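Local coordinates for hypothetical protein Atu2648 (Agrobacterium tumefaciens str. C58, PDB 1ZCE) that is of unknown function but adopts the EVE domain fold, related to the ASCH and PUA domains, and so may bind nucleic acid, at residues L59-H72 with D84-V98. Numbering follows the deposited sequence.
Sequences LDVVGIVEVCALSH and DCVDIRAVCDMPQPV
The long antiparallel beta hairpin of the EVE domain pairs I64 with C92, E66 with R89 and H72 with C85 as hydrogen-bonded pairs. Strand 60-73 lies between 49-54 and 84-99 in the mixed sheet. Two classic beta bulges interrupt the ladder. At one, V91 and C92 both face I64; V91 N gives I64 O a 2.8 Å bond, and the bond from C92 N is weak. At the other, C68 and A69 face D87, with C68 N 2.9 Å from D87 O.

E66 and R89 form a salt bridge, R89 NE to E66 OE1 at 2.8 Å. NE meets OE1 on the anti side, tilted out of the carboxylate plane; the carboxylate and guanidinium planes are 45° apart. The bond is bent, with 135° at the hydrogen. Both side chains rise on the same face of the sheet. In each, CG sits between the backbone N and carbonyl carbon and the chain then runs extended, which sets E66 CG against R89 CG and brings NE to the carboxylate. C68 CB lies over one face of the guanidinium, toward its rim, and R89 NH2 reaches E24 O. V91 CG2 packs 3.6 Å from E66 CB. A water donates to both E66 OE1 and A90 O.

Near the chain corner at P95 and Q96, the CE methyl of selenomethionine M94 lies 3.7 Å from V61 CG1; F51 touches both side chains. V65 CG2 meets I88 CD1, while W16 of helix 16-22 packs on V65.

At the far end, C85 O lies over one face of the H72 ring. The ring is tethered within its own strand: H72 ND1 donates to L70 O at 3.2 Å, nearly in the ring plane.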
loop_
_atom_site.group_PDB
_atom_site.type_symbol
_atom_site.label_atom_id
_atom_site.label_comp_id
_atom_site.label_asym_id
_atom_site.label_seq_id
_atom_site.Cartn_x
_atom_site.Cartn_y
_atom_site.Cartn_z
ATOM N N LEU A 59 -1.835 -13.090 2.054
ATOM C CA LEU A 59 -2.697 -12.393 3.000
ATOM C C LEU A 59 -1.925 -11.794 4.168
ATOM O O LEU A 59 -2.293 -11.963 5.328
ATOM C CB LEU A 59 -3.789 -13.344 3.503
ATOM C CG LEU A 59 -4.556 -14.051 2.380
ATOM C CD1 LEU A 59 -5.607 -14.972 2.977
ATOM C CD2 LEU A 59 -5.206 -13.028 1.459
ATOM N N ASP A 60 -0.848 -11.086 3.852
ATOM C CA ASP A 60 -0.047 -10.453 4.884
ATOM C C ASP A 60 0.676 -9.203 4.404
ATOM O O ASP A 60 0.899 -9.007 3.205
ATOM C CB ASP A 60 0.964 -11.447 5.478
ATOM C CG ASP A 60 1.792 -12.176 4.424
ATOM O OD1 ASP A 60 2.686 -12.949 4.832
ATOM O OD2 ASP A 60 1.569 -11.997 3.210
ATOM N N VAL A 61 1.003 -8.342 5.361
ATOM C CA VAL A 61 1.738 -7.116 5.085
ATOM C C VAL A 61 3.201 -7.542 5.070
ATOM O O VAL A 61 3.749 -7.939 6.102
ATOM C CB VAL A 61 1.509 -6.063 6.189
ATOM C CG1 VAL A 61 2.384 -4.839 5.934
ATOM C CG2 VAL A 61 0.041 -5.660 6.222
ATOM N N VAL A 62 3.833 -7.444 3.905
ATOM C CA VAL A 62 5.209 -7.888 3.748
ATOM C C VAL A 62 6.261 -6.807 3.593
ATOM O O VAL A 62 7.452 -7.093 3.676
ATOM C CB VAL A 62 5.320 -8.843 2.546
ATOM C CG1 VAL A 62 4.516 -10.096 2.821
ATOM C CG2 VAL A 62 4.803 -8.158 1.283
ATOM N N GLY A 63 5.840 -5.570 3.371
ATOM C CA GLY A 63 6.817 -4.512 3.214
ATOM C C GLY A 63 6.228 -3.124 3.261
ATOM O O GLY A 63 5.009 -2.947 3.318
ATOM N N ILE A 64 7.114 -2.138 3.261
ATOM C CA ILE A 64 6.718 -0.742 3.268
ATOM C C ILE A 64 7.213 -0.107 1.973
ATOM O O ILE A 64 8.337 -0.365 1.524
ATOM C CB ILE A 64 7.325 0.002 4.471
ATOM C CG1 ILE A 64 6.724 -0.559 5.764
ATOM C CG2 ILE A 64 7.063 1.501 4.352
ATOM C CD1 ILE A 64 7.233 0.106 7.038
ATOM N N VAL A 65 6.354 0.708 1.371
ATOM C CA VAL A 65 6.681 1.401 0.137
ATOM C C VAL A 65 6.471 2.894 0.319
ATOM O O VAL A 65 5.971 3.349 1.345
ATOM C CB VAL A 65 5.779 0.946 -1.034
ATOM C CG1 VAL A 65 6.051 -0.510 -1.368
ATOM C CG2 VAL A 65 4.314 1.152 -0.674
ATOM N N GLU A 66 6.876 3.650 -0.692
ATOM C CA GLU A 66 6.697 5.090 -0.691
ATOM C C GLU A 66 6.304 5.529 -2.092
ATOM O O GLU A 66 6.649 4.884 -3.085
ATOM C CB GLU A 66 7.981 5.806 -0.266
ATOM C CG GLU A 66 9.135 5.672 -1.248
ATOM C CD GLU A 66 10.410 6.325 -0.741
ATOM O OE1 GLU A 66 11.440 6.244 -1.441
ATOM O OE2 GLU A 66 10.381 6.916 0.359
ATOM N N VAL A 67 5.568 6.627 -2.162
ATOM C CA VAL A 67 5.134 7.169 -3.436
ATOM C C VAL A 67 6.315 7.896 -4.078
ATOM O O VAL A 67 6.948 8.735 -3.434
ATOM C CB VAL A 67 3.964 8.156 -3.226
ATOM C CG1 VAL A 67 3.624 8.847 -4.528
ATOM C CG2 VAL A 67 2.744 7.413 -2.681
ATOM N N CYS A 68 6.628 7.566 -5.327
ATOM C CA CYS A 68 7.738 8.230 -6.004
ATOM C C CYS A 68 7.308 9.009 -7.248
ATOM O O CYS A 68 8.138 9.591 -7.951
ATOM C CB CYS A 68 8.844 7.230 -6.353
ATOM S SG CYS A 68 8.343 5.757 -7.254
ATOM N N ALA A 69 6.005 9.014 -7.517
ATOM C CA ALA A 69 5.438 9.765 -8.633
ATOM C C ALA A 69 3.979 10.051 -8.314
ATOM O O ALA A 69 3.229 9.152 -7.926
ATOM C CB ALA A 69 5.553 8.984 -9.942
ATOM N N LEU A 70 3.589 11.313 -8.456
ATOM C CA LEU A 70 2.219 11.734 -8.193
ATOM C C LEU A 70 1.278 11.181 -9.256
ATOM O O LEU A 70 1.715 10.769 -10.327
ATOM C CB LEU A 70 2.135 13.262 -8.177
ATOM C CG LEU A 70 2.891 13.983 -7.057
ATOM C CD1 LEU A 70 2.817 15.487 -7.277
ATOM C CD2 LEU A 70 2.296 13.606 -5.708
ATOM N N SER A 71 -0.015 11.182 -8.953
ATOM C CA SER A 71 -1.022 10.677 -9.878
ATOM C C SER A 71 -0.852 11.198 -11.294
ATOM O O SER A 71 -0.742 12.405 -11.513
ATOM C CB SER A 71 -2.422 11.042 -9.385
ATOM O OG SER A 71 -2.765 10.311 -8.227
ATOM N N HIS A 72 -0.853 10.278 -12.251
ATOM C CA HIS A 72 -0.717 10.621 -13.659
ATOM C C HIS A 72 -1.520 9.589 -14.450
ATOM O O HIS A 72 -1.862 8.529 -13.924
ATOM C CB HIS A 72 0.754 10.565 -14.075
ATOM C CG HIS A 72 1.356 9.201 -13.957
ATOM N ND1 HIS A 72 2.066 8.784 -12.848
ATOM C CD2 HIS A 72 1.304 8.134 -14.788
ATOM C CE1 HIS A 72 2.422 7.523 -13.006
ATOM N NE2 HIS A 72 1.970 7.104 -14.176
ATOM N N ASP A 84 -6.125 7.170 -13.489
ATOM C CA ASP A 84 -4.768 7.628 -13.233
ATOM C C ASP A 84 -4.216 6.917 -11.995
ATOM O O ASP A 84 -4.965 6.293 -11.243
ATOM C CB ASP A 84 -4.693 9.169 -13.096
ATOM C CG ASP A 84 -5.845 9.768 -12.301
ATOM O OD1 ASP A 84 -5.982 9.466 -11.099
ATOM O OD2 ASP A 84 -6.613 10.566 -12.881
ATOM N N CYS A 85 -2.906 7.003 -11.795
ATOM C CA CYS A 85 -2.273 6.322 -10.675
ATOM C C CYS A 85 -0.912 6.900 -10.314
ATOM O O CYS A 85 -0.325 7.690 -11.067
ATOM C CB CYS A 85 -2.094 4.845 -11.034
ATOM S SG CYS A 85 -1.146 4.607 -12.592
ATOM N N VAL A 86 -0.423 6.506 -9.141
ATOM C CA VAL A 86 0.894 6.923 -8.688
ATOM C C VAL A 86 1.879 5.813 -9.041
ATOM O O VAL A 86 1.507 4.780 -9.605
ATOM C CB VAL A 86 0.952 7.119 -7.140
ATOM C CG1 VAL A 86 0.078 8.286 -6.725
ATOM C CG2 VAL A 86 0.506 5.846 -6.425
ATOM N N ASP A 87 3.145 6.064 -8.729
ATOM C CA ASP A 87 4.212 5.086 -8.900
ATOM C C ASP A 87 4.689 4.894 -7.464
ATOM O O ASP A 87 4.733 5.862 -6.704
ATOM C CB ASP A 87 5.384 5.658 -9.700
ATOM C CG ASP A 87 5.114 5.745 -11.189
ATOM O OD1 ASP A 87 3.943 5.722 -11.606
ATOM O OD2 ASP A 87 6.101 5.855 -11.950
ATOM N N ILE A 88 5.038 3.667 -7.086
ATOM C CA ILE A 88 5.539 3.414 -5.738
ATOM C C ILE A 88 6.843 2.631 -5.805
ATOM O O ILE A 88 7.133 1.975 -6.805
ATOM C CB ILE A 88 4.528 2.605 -4.866
ATOM C CG1 ILE A 88 4.240 1.242 -5.503
ATOM C CG2 ILE A 88 3.242 3.397 -4.685
ATOM C CD1 ILE A 88 3.393 0.320 -4.627
ATOM N N ARG A 89 7.633 2.711 -4.739
ATOM C CA ARG A 89 8.894 1.982 -4.676
ATOM C C ARG A 89 9.124 1.438 -3.275
ATOM O O ARG A 89 8.601 1.965 -2.296
ATOM C CB ARG A 89 10.068 2.875 -5.090
ATOM C CG ARG A 89 10.293 4.095 -4.230
ATOM C CD ARG A 89 11.379 4.959 -4.856
ATOM N NE ARG A 89 11.503 6.274 -4.237
ATOM C CZ ARG A 89 12.224 7.267 -4.748
ATOM N NH1 ARG A 89 12.284 8.435 -4.123
ATOM N NH2 ARG A 89 12.882 7.092 -5.887
ATOM N N ALA A 90 9.912 0.379 -3.185
ATOM C CA ALA A 90 10.196 -0.243 -1.904
ATOM C C ALA A 90 11.023 0.648 -0.986
ATOM O O ALA A 90 11.886 1.405 -1.438
ATOM C CB ALA A 90 10.915 -1.557 -2.123
ATOM N N VAL A 91 10.731 0.565 0.307
ATOM C CA VAL A 91 11.469 1.312 1.314
ATOM C C VAL A 91 12.208 0.278 2.165
ATOM O O VAL A 91 13.424 0.361 2.342
ATOM C CB VAL A 91 10.538 2.158 2.215
ATOM C CG1 VAL A 91 11.343 2.793 3.339
ATOM C CG2 VAL A 91 9.867 3.247 1.390
ATOM N N CYS A 92 11.476 -0.703 2.682
ATOM C CA CYS A 92 12.080 -1.752 3.495
ATOM C C CYS A 92 11.111 -2.911 3.690
ATOM O O CYS A 92 9.904 -2.762 3.511
ATOM C CB CYS A 92 12.494 -1.199 4.863
ATOM S SG CYS A 92 11.113 -0.658 5.907
ATOM N N ASP A 93 11.644 -4.073 4.047
ATOM C CA ASP A 93 10.802 -5.234 4.281
ATOM C C ASP A 93 10.178 -5.086 5.655
ATOM O O ASP A 93 10.636 -4.290 6.476
ATOM C CB ASP A 93 11.634 -6.521 4.282
ATOM C CG ASP A 93 12.481 -6.675 3.042
ATOM O OD1 ASP A 93 11.918 -6.640 1.931
ATOM O OD2 ASP A 93 13.710 -6.839 3.180
HETATM N N MSE A 94 9.107 -5.828 5.893
HETATM C CA MSE A 94 8.495 -5.831 7.208
HETATM C C MSE A 94 9.242 -7.009 7.829
HETATM O O MSE A 94 9.110 -8.137 7.361
HETATM C CB MSE A 94 7.001 -6.141 7.119
HETATM C CG MSE A 94 6.294 -6.133 8.470
HETATM SE SE MSE A 94 6.354 -4.411 9.340
HETATM C CE MSE A 94 4.884 -3.589 8.406
ATOM N N PRO A 95 10.064 -6.759 8.864
ATOM C CA PRO A 95 10.838 -7.813 9.534
ATOM C C PRO A 95 10.069 -9.117 9.720
ATOM O O PRO A 95 10.540 -10.189 9.334
ATOM C CB PRO A 95 11.223 -7.157 10.851
ATOM C CG PRO A 95 11.470 -5.743 10.425
ATOM C CD PRO A 95 10.285 -5.457 9.520
ATOM N N GLN A 96 8.892 -9.022 10.328
ATOM C CA GLN A 96 8.036 -10.181 10.538
ATOM C C GLN A 96 6.692 -9.850 9.900
ATOM O O GLN A 96 5.852 -9.187 10.509
ATOM C CB GLN A 96 7.850 -10.470 12.034
ATOM C CG GLN A 96 9.106 -10.949 12.752
ATOM C CD GLN A 96 10.067 -9.826 13.073
ATOM O OE1 GLN A 96 9.710 -8.865 13.754
ATOM N NE2 GLN A 96 11.300 -9.943 12.589
ATOM N N PRO A 97 6.480 -10.292 8.651
ATOM C CA PRO A 97 5.229 -10.032 7.935
ATOM C C PRO A 97 4.003 -10.236 8.824
ATOM O O PRO A 97 3.897 -11.234 9.534
ATOM C CB PRO A 97 5.302 -11.009 6.766
ATOM C CG PRO A 97 6.769 -10.990 6.444
ATOM C CD PRO A 97 7.395 -11.101 7.827
ATOM N N VAL A 98 3.082 -9.279 8.772
ATOM C CA VAL A 98 1.875 -9.306 9.592
ATOM C C VAL A 98 0.683 -9.910 8.856
ATOM O O VAL A 98 0.205 -9.360 7.864
ATOM C CB VAL A 98 1.522 -7.877 10.060
ATOM C CG1 VAL A 98 0.345 -7.912 11.011
ATOM C CG2 VAL A 98 2.736 -7.234 10.721
HETATM O O HOH W 1 2.476 -13.650 7.480
HETATM O O HOH W 2 13.061 4.055 -1.073
HETATM O O HOH W 3 9.901 9.007 -2.665
HETATM O O HOH W 4 -4.643 8.422 -9.008
#